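Local coordinates for uncharacterized protein (Bordetella pertussis, PDB 3FVV) that probably hydrolyses L-histidinol phosphate to L-histidinol and phosphate in histidine biosynthesis, as a magnesium-dependent member of the HAD-like hydrolase superfamily, at residues V88-P91 / S92-V95; A97-V100 / V101-H104; A123-A126 / R127-V131. One frame throughout, in Å; residues are numbered along the deposited sequence.

Overall arrangement
All three contacts are local, each made within one continuous run of chain. Contact 1 (88-95) lies at the surface, where helix 74-89 gives way to the loop before helix 95-106; contact 2 (97-104) is about two turns of that second helix; contact 3 (123-131) is the C-terminal end of helix 119-128. Contacts 2 and 3 are partly buried and meet through Val101, Val131 and Phe129, while contacts 1 and 3 meet through Ile89 and Ile125 and through Arg90 and Ala128. Their chemistry follows their place: contact 1 puts a hydroxyl and an amide on one carbonyl oxygen, contact 2 repeats helical bonds, and contact 3 closes a helix with a Schellman motif.

Contact 1. Residues V88-P91 / S92-V95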
# COMPACT_ATOMS: atom_id res chain seq x y z
N VAL A 88 2.83 8.98 -13.61
CA VAL A 88 3.68 8.64 -12.47
C VAL A 88 3.78 7.13 -12.22
O VAL A 88 4.85 6.57 -12.15
CB VAL A 88 3.15 9.35 -11.19
CG1 VAL A 88 4.08 9.02 -9.96
CG2 VAL A 88 3.05 10.82 -11.42
N ILE A 89 2.66 6.44 -12.05
CA ILE A 89 2.76 5.07 -11.60
C ILE A 89 3.26 4.17 -12.73
O ILE A 89 4.28 3.47 -12.56
CB ILE A 89 1.43 4.56 -11.00
CG1 ILE A 89 1.05 5.41 -9.76
CG2 ILE A 89 1.55 3.09 -10.62
CD1 ILE A 89 2.02 5.34 -8.55
N ARG A 90 2.55 4.16 -13.85
CA ARG A 90 2.88 3.22 -14.93
C ARG A 90 4.34 3.19 -15.34
O ARG A 90 4.91 2.12 -15.46
CB ARG A 90 2.06 3.45 -16.18
CG ARG A 90 0.74 2.95 -16.06
CD ARG A 90 0.27 2.16 -17.28
NE ARG A 90 -0.81 1.32 -16.78
CZ ARG A 90 -0.73 0.01 -16.58
NH1 ARG A 90 -1.78 -0.62 -16.11
NH2 ARG A 90 0.36 -0.69 -16.86
N PRO A 91 4.94 4.35 -15.55
CA PRO A 91 6.33 4.27 -15.96
C PRO A 91 7.28 3.80 -14.86
O PRO A 91 8.44 3.65 -15.13
CB PRO A 91 6.69 5.72 -16.31
CG PRO A 91 5.36 6.42 -16.52
CD PRO A 91 4.42 5.72 -15.57
N SER A 92 6.83 3.65 -13.62
CA SER A 92 7.69 3.12 -12.59
C SER A 92 7.49 1.61 -12.41
O SER A 92 8.09 1.02 -11.51
CB SER A 92 7.35 3.84 -11.26
OG SER A 92 6.17 3.28 -10.64
N LEU A 93 6.58 1.01 -13.18
CA LEU A 93 6.39 -0.41 -13.16
C LEU A 93 7.61 -1.10 -13.78
O LEU A 93 8.03 -0.73 -14.87
CB LEU A 93 5.16 -0.79 -13.95
CG LEU A 93 3.96 -1.20 -13.13
CD1 LEU A 93 3.60 -0.14 -12.16
CD2 LEU A 93 2.83 -1.50 -14.12
N THR A 94 8.21 -2.05 -13.07
CA THR A 94 9.40 -2.76 -13.60
C THR A 94 9.01 -4.21 -13.85
O THR A 94 8.12 -4.76 -13.15
CB THR A 94 10.53 -2.80 -12.61
OG1 THR A 94 10.13 -3.49 -11.38
CG2 THR A 94 11.03 -1.37 -12.32
N VAL A 95 9.69 -4.81 -14.80
CA VAL A 95 9.51 -6.20 -15.11
C VAL A 95 9.80 -7.10 -13.90
O VAL A 95 9.07 -8.08 -13.71
CB VAL A 95 10.30 -6.66 -16.40
CG1 VAL A 95 11.76 -6.73 -16.13
CG2 VAL A 95 9.76 -8.04 -16.85
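Val88 touches the following segment through its backbone, its carbonyl oxygen lying against CB of Ser92 near the C-terminal part of helix 74-89. Ile89 carries the main polar link. Ile89 O accepts a hydrogen bond from Ser92 OG at 2.7 Å. A second bond reaches Ile89 O from the backbone N of Ser92, at 2.8 Å. The hydroxyl approaches in the carbonyl plane, on a lone pair, with a C=O...OG angle of 135°, whereas the amide N sits 45° out of that plane, so the two donors use different parts of the same oxygen. Serine suits this position because OG, placed between its own backbone N and carbonyl carbon (chi1 80°), is turned back onto the oxygen. The side chain of Ile89 adds an apolar touch, Ile89 CG2 to Leu93 CD1 at 4.1 Å.

Arg90 continues the turn with its carbonyl, as Leu93 N donates to Arg90 O at 3.0 Å in a fairly straight bond. The long side chain bends at chi2 and brings Arg90 NH2 within 3.8 Å of Leu93 CD2, an oblique meeting of a guanidinium with a methyl. Pro91, having no N-H, cannot donate to the turn before, and it suits a place where the chain passes on into a loop.

Beyond the turn, Thr94 caps the start of helix 95-106 as its N-cap residue, OG1 bonding to Ala97 N. The link is thus a short connection between two helices: Ile89 touches Ser20 of helix 20-30 and Ile125 of helix 119-128, Ser92 and Leu93 rest on Leu16, and Arg90 lies against Ala128 at the end of helix 119-128.

Contact 2. Residues A97-V100 / V101-H104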
# COMPACT_ATOMS: atom_id res chain seq x y z
N ALA A 97 9.27 -6.38 -10.59
CA ALA A 97 8.08 -6.34 -9.72
C ALA A 97 6.91 -7.08 -10.36
O ALA A 97 6.22 -7.84 -9.68
CB ALA A 97 7.68 -4.84 -9.37
N VAL A 98 6.67 -6.88 -11.65
CA VAL A 98 5.58 -7.58 -12.33
C VAL A 98 5.77 -9.08 -12.22
O VAL A 98 4.80 -9.82 -11.95
CB VAL A 98 5.42 -7.14 -13.82
CG1 VAL A 98 4.38 -8.06 -14.56
CG2 VAL A 98 4.98 -5.71 -13.88
N ASP A 99 7.02 -9.52 -12.41
CA ASP A 99 7.34 -10.95 -12.45
C ASP A 99 7.22 -11.63 -11.08
O ASP A 99 6.83 -12.75 -11.03
CB ASP A 99 8.73 -11.18 -13.01
CG ASP A 99 8.76 -11.20 -14.53
OD1 ASP A 99 7.70 -11.34 -15.13
OD2 ASP A 99 9.84 -11.21 -15.13
N VAL A 100 7.53 -10.93 -9.99
CA VAL A 100 7.35 -11.48 -8.63
C VAL A 100 5.87 -11.79 -8.41
O VAL A 100 5.50 -12.91 -7.97
CB VAL A 100 8.06 -10.57 -7.56
CG1 VAL A 100 7.14 -10.00 -6.53
CG2 VAL A 100 9.11 -11.36 -6.85
N VAL A 101 5.02 -10.86 -8.81
CA VAL A 101 3.60 -11.09 -8.74
C VAL A 101 3.15 -12.19 -9.69
O VAL A 101 2.50 -13.14 -9.30
CB VAL A 101 2.82 -9.78 -8.96
CG1 VAL A 101 1.34 -10.06 -8.84
CG2 VAL A 101 3.26 -8.74 -7.91
N ARG A 102 3.60 -12.13 -10.92
CA ARG A 102 3.16 -13.05 -11.92
C ARG A 102 3.50 -14.47 -11.61
O ARG A 102 2.68 -15.38 -11.89
CB ARG A 102 3.72 -12.63 -13.25
CG ARG A 102 3.37 -13.52 -14.34
CD ARG A 102 3.89 -12.95 -15.66
NE ARG A 102 3.39 -11.58 -15.90
CZ ARG A 102 3.11 -11.07 -17.12
NH1 ARG A 102 3.25 -11.81 -18.23
NH2 ARG A 102 2.66 -9.82 -17.22
N GLY A 103 4.68 -14.69 -11.04
CA GLY A 103 5.05 -16.05 -10.63
C GLY A 103 4.04 -16.66 -9.65
O GLY A 103 3.69 -17.84 -9.74
N HIS A 104 3.59 -15.86 -8.69
CA HIS A 104 2.64 -16.39 -7.70
C HIS A 104 1.28 -16.56 -8.37
O HIS A 104 0.62 -17.58 -8.15
CB HIS A 104 2.55 -15.50 -6.50
CG HIS A 104 3.74 -15.56 -5.60
ND1 HIS A 104 3.92 -16.58 -4.70
CD2 HIS A 104 4.76 -14.69 -5.41
CE1 HIS A 104 5.03 -16.35 -4.01
NE2 HIS A 104 5.58 -15.23 -4.45
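Val98 and Arg102, one turn apart, both extend a branch anti to the backbone N, CG1 in Val98 (chi1 172°) and CG in Arg102 (chi1 178°), and their side chains therefore run side by side in the same direction. A bend at chi3 of Arg102 then lays the guanidinium beside the valine: Arg102 NH2 comes to 3.6 Å from Val98 CG1 and NE to 3.9 Å from the same methyl. The guanidinium itself lies obliquely against the methyl, and an exposed helix face suits its charge.

Beneath these side chains run the bonds of helix 95-106. Arg102 N donates to Val98 O at 2.8 Å, in the carbonyl plane, and Gly103 N to Asp99 O at 2.9 Å; the bond from Val101 N to Ala97 O is weak. The buried side is mostly apolar, with Val101 packed against Leu15, Phe129 and Val131. His104 is its polar exception: the edge of the ring, at His104 CD2, lies 3.2 Å from Val100 O, while ND1 bonds to Asp109 OD2 and NE2 to Tyr184 OH, so both ring nitrogens are satisfied.

Asp99 OD1 lies 4.4 Å from Arg102 NE, well out of the guanidinium plane. Opposite charges are near, but no N-H points at OD1; their attraction is therefore probably a diffuse electrostatic one.

Contact 3. Residues A123-A126 / R127-V131; sequences APIA and RAFGV
Ile125 and Phe129 pack side by side where helix 119-128 closes in a Schellman motif, within the beta-alpha-beta unit it forms with strands 110-115 and 133-142. Gly130 makes the turn possible: its positive phi, 76°, is readily adopted by a residue without a side chain, and its N bonds back to Arg127 O.

The packed side holds Ile125, Ala126, Phe129 and Val131, all buried. CG2 of Ile125, anti to the backbone N, extends alongside the phenyl ring and reaches Phe129 CE2 at 4.1 Å, the two side chains pointing the same way. The ring turns its edge to the backbone, with Phe129 CD2 lying 3.2 Å from Ile125 O, near the ring plane. A large aromatic fits here because helix 95-106 covers it through Ala97 and Val98. Small Ala126 lets the chain fold back closely, with Ala126 CB 4.4 Å from Val131 CB.

Solvent lies toward Ala123 and Arg127, both exposed. Arg127 runs extended from CG to NE, its end leading away from 123-126. Its CB rests on Pro124 O, and the backbone does the rest: Arg127 N donates to Ala123 O almost straight, at 176°. Pro124 cannot donate an N-H, consistent with the kink here, yet Pro124 O still accepts from Ala128 N at 2.9 Å.

The closing turn itself is held by a hydrogen bond of 3.0 Å from Val131 N to Ala126 O, with an N-H...O angle of 156°.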
# COMPACT_ATOMS: atom_id res chain seq x y z
N ALA A 123 -6.42 0.94 -5.71
CA ALA A 123 -7.25 -0.02 -6.48
C ALA A 123 -6.78 -0.22 -7.92
O ALA A 123 -6.58 -1.35 -8.34
CB ALA A 123 -8.75 0.32 -6.38
N PRO A 124 -6.55 0.85 -8.68
CA PRO A 124 -6.10 0.63 -10.09
C PRO A 124 -4.67 0.08 -10.20
O PRO A 124 -4.30 -0.45 -11.21
CB PRO A 124 -6.16 2.03 -10.74
CG PRO A 124 -7.20 2.76 -9.88
CD PRO A 124 -6.97 2.23 -8.45
N ILE A 125 -3.88 0.24 -9.15
CA ILE A 125 -2.51 -0.30 -9.09
C ILE A 125 -2.53 -1.81 -8.86
O ILE A 125 -1.75 -2.55 -9.48
CB ILE A 125 -1.70 0.38 -7.97
CG1 ILE A 125 -1.75 1.92 -8.15
CG2 ILE A 125 -0.26 -0.16 -7.97
CD1 ILE A 125 -0.91 2.73 -7.23
N ALA A 126 -3.42 -2.28 -7.97
CA ALA A 126 -3.62 -3.73 -7.86
C ALA A 126 -4.05 -4.32 -9.18
O ALA A 126 -3.52 -5.38 -9.63
CB ALA A 126 -4.58 -4.08 -6.77
N ARG A 127 -5.02 -3.69 -9.81
CA ARG A 127 -5.42 -4.11 -11.14
C ARG A 127 -4.26 -4.09 -12.16
O ARG A 127 -4.16 -4.99 -13.02
CB ARG A 127 -6.55 -3.21 -11.63
CG ARG A 127 -7.02 -3.43 -13.05
CD ARG A 127 -8.10 -2.43 -13.32
NE ARG A 127 -8.38 -2.23 -14.73
CZ ARG A 127 -9.46 -2.69 -15.38
NH1 ARG A 127 -10.38 -3.46 -14.77
NH2 ARG A 127 -9.61 -2.38 -16.66
N ALA A 128 -3.39 -3.08 -12.10
CA ALA A 128 -2.25 -3.05 -13.04
C ALA A 128 -1.33 -4.26 -12.90
O ALA A 128 -0.67 -4.65 -13.85
CB ALA A 128 -1.45 -1.74 -12.93
N PHE A 129 -1.32 -4.88 -11.72
CA PHE A 129 -0.51 -6.06 -11.49
C PHE A 129 -1.25 -7.37 -11.74
O PHE A 129 -0.67 -8.41 -11.59
CB PHE A 129 0.02 -6.03 -10.06
CG PHE A 129 1.26 -5.20 -9.89
CD1 PHE A 129 2.47 -5.68 -10.28
CD2 PHE A 129 1.19 -3.92 -9.34
CE1 PHE A 129 3.61 -4.91 -10.11
CE2 PHE A 129 2.30 -3.14 -9.19
CZ PHE A 129 3.53 -3.64 -9.55
N GLY A 130 -2.54 -7.30 -12.09
CA GLY A 130 -3.37 -8.50 -12.20
C GLY A 130 -3.82 -9.09 -10.89
O GLY A 130 -4.18 -10.25 -10.82
N VAL A 131 -3.73 -8.32 -9.82
CA VAL A 131 -4.01 -8.80 -8.50
C VAL A 131 -5.47 -8.42 -8.25
O VAL A 131 -5.85 -7.26 -8.45
CB VAL A 131 -3.07 -8.16 -7.48
CG1 VAL A 131 -3.61 -8.41 -6.05
CG2 VAL A 131 -1.63 -8.75 -7.65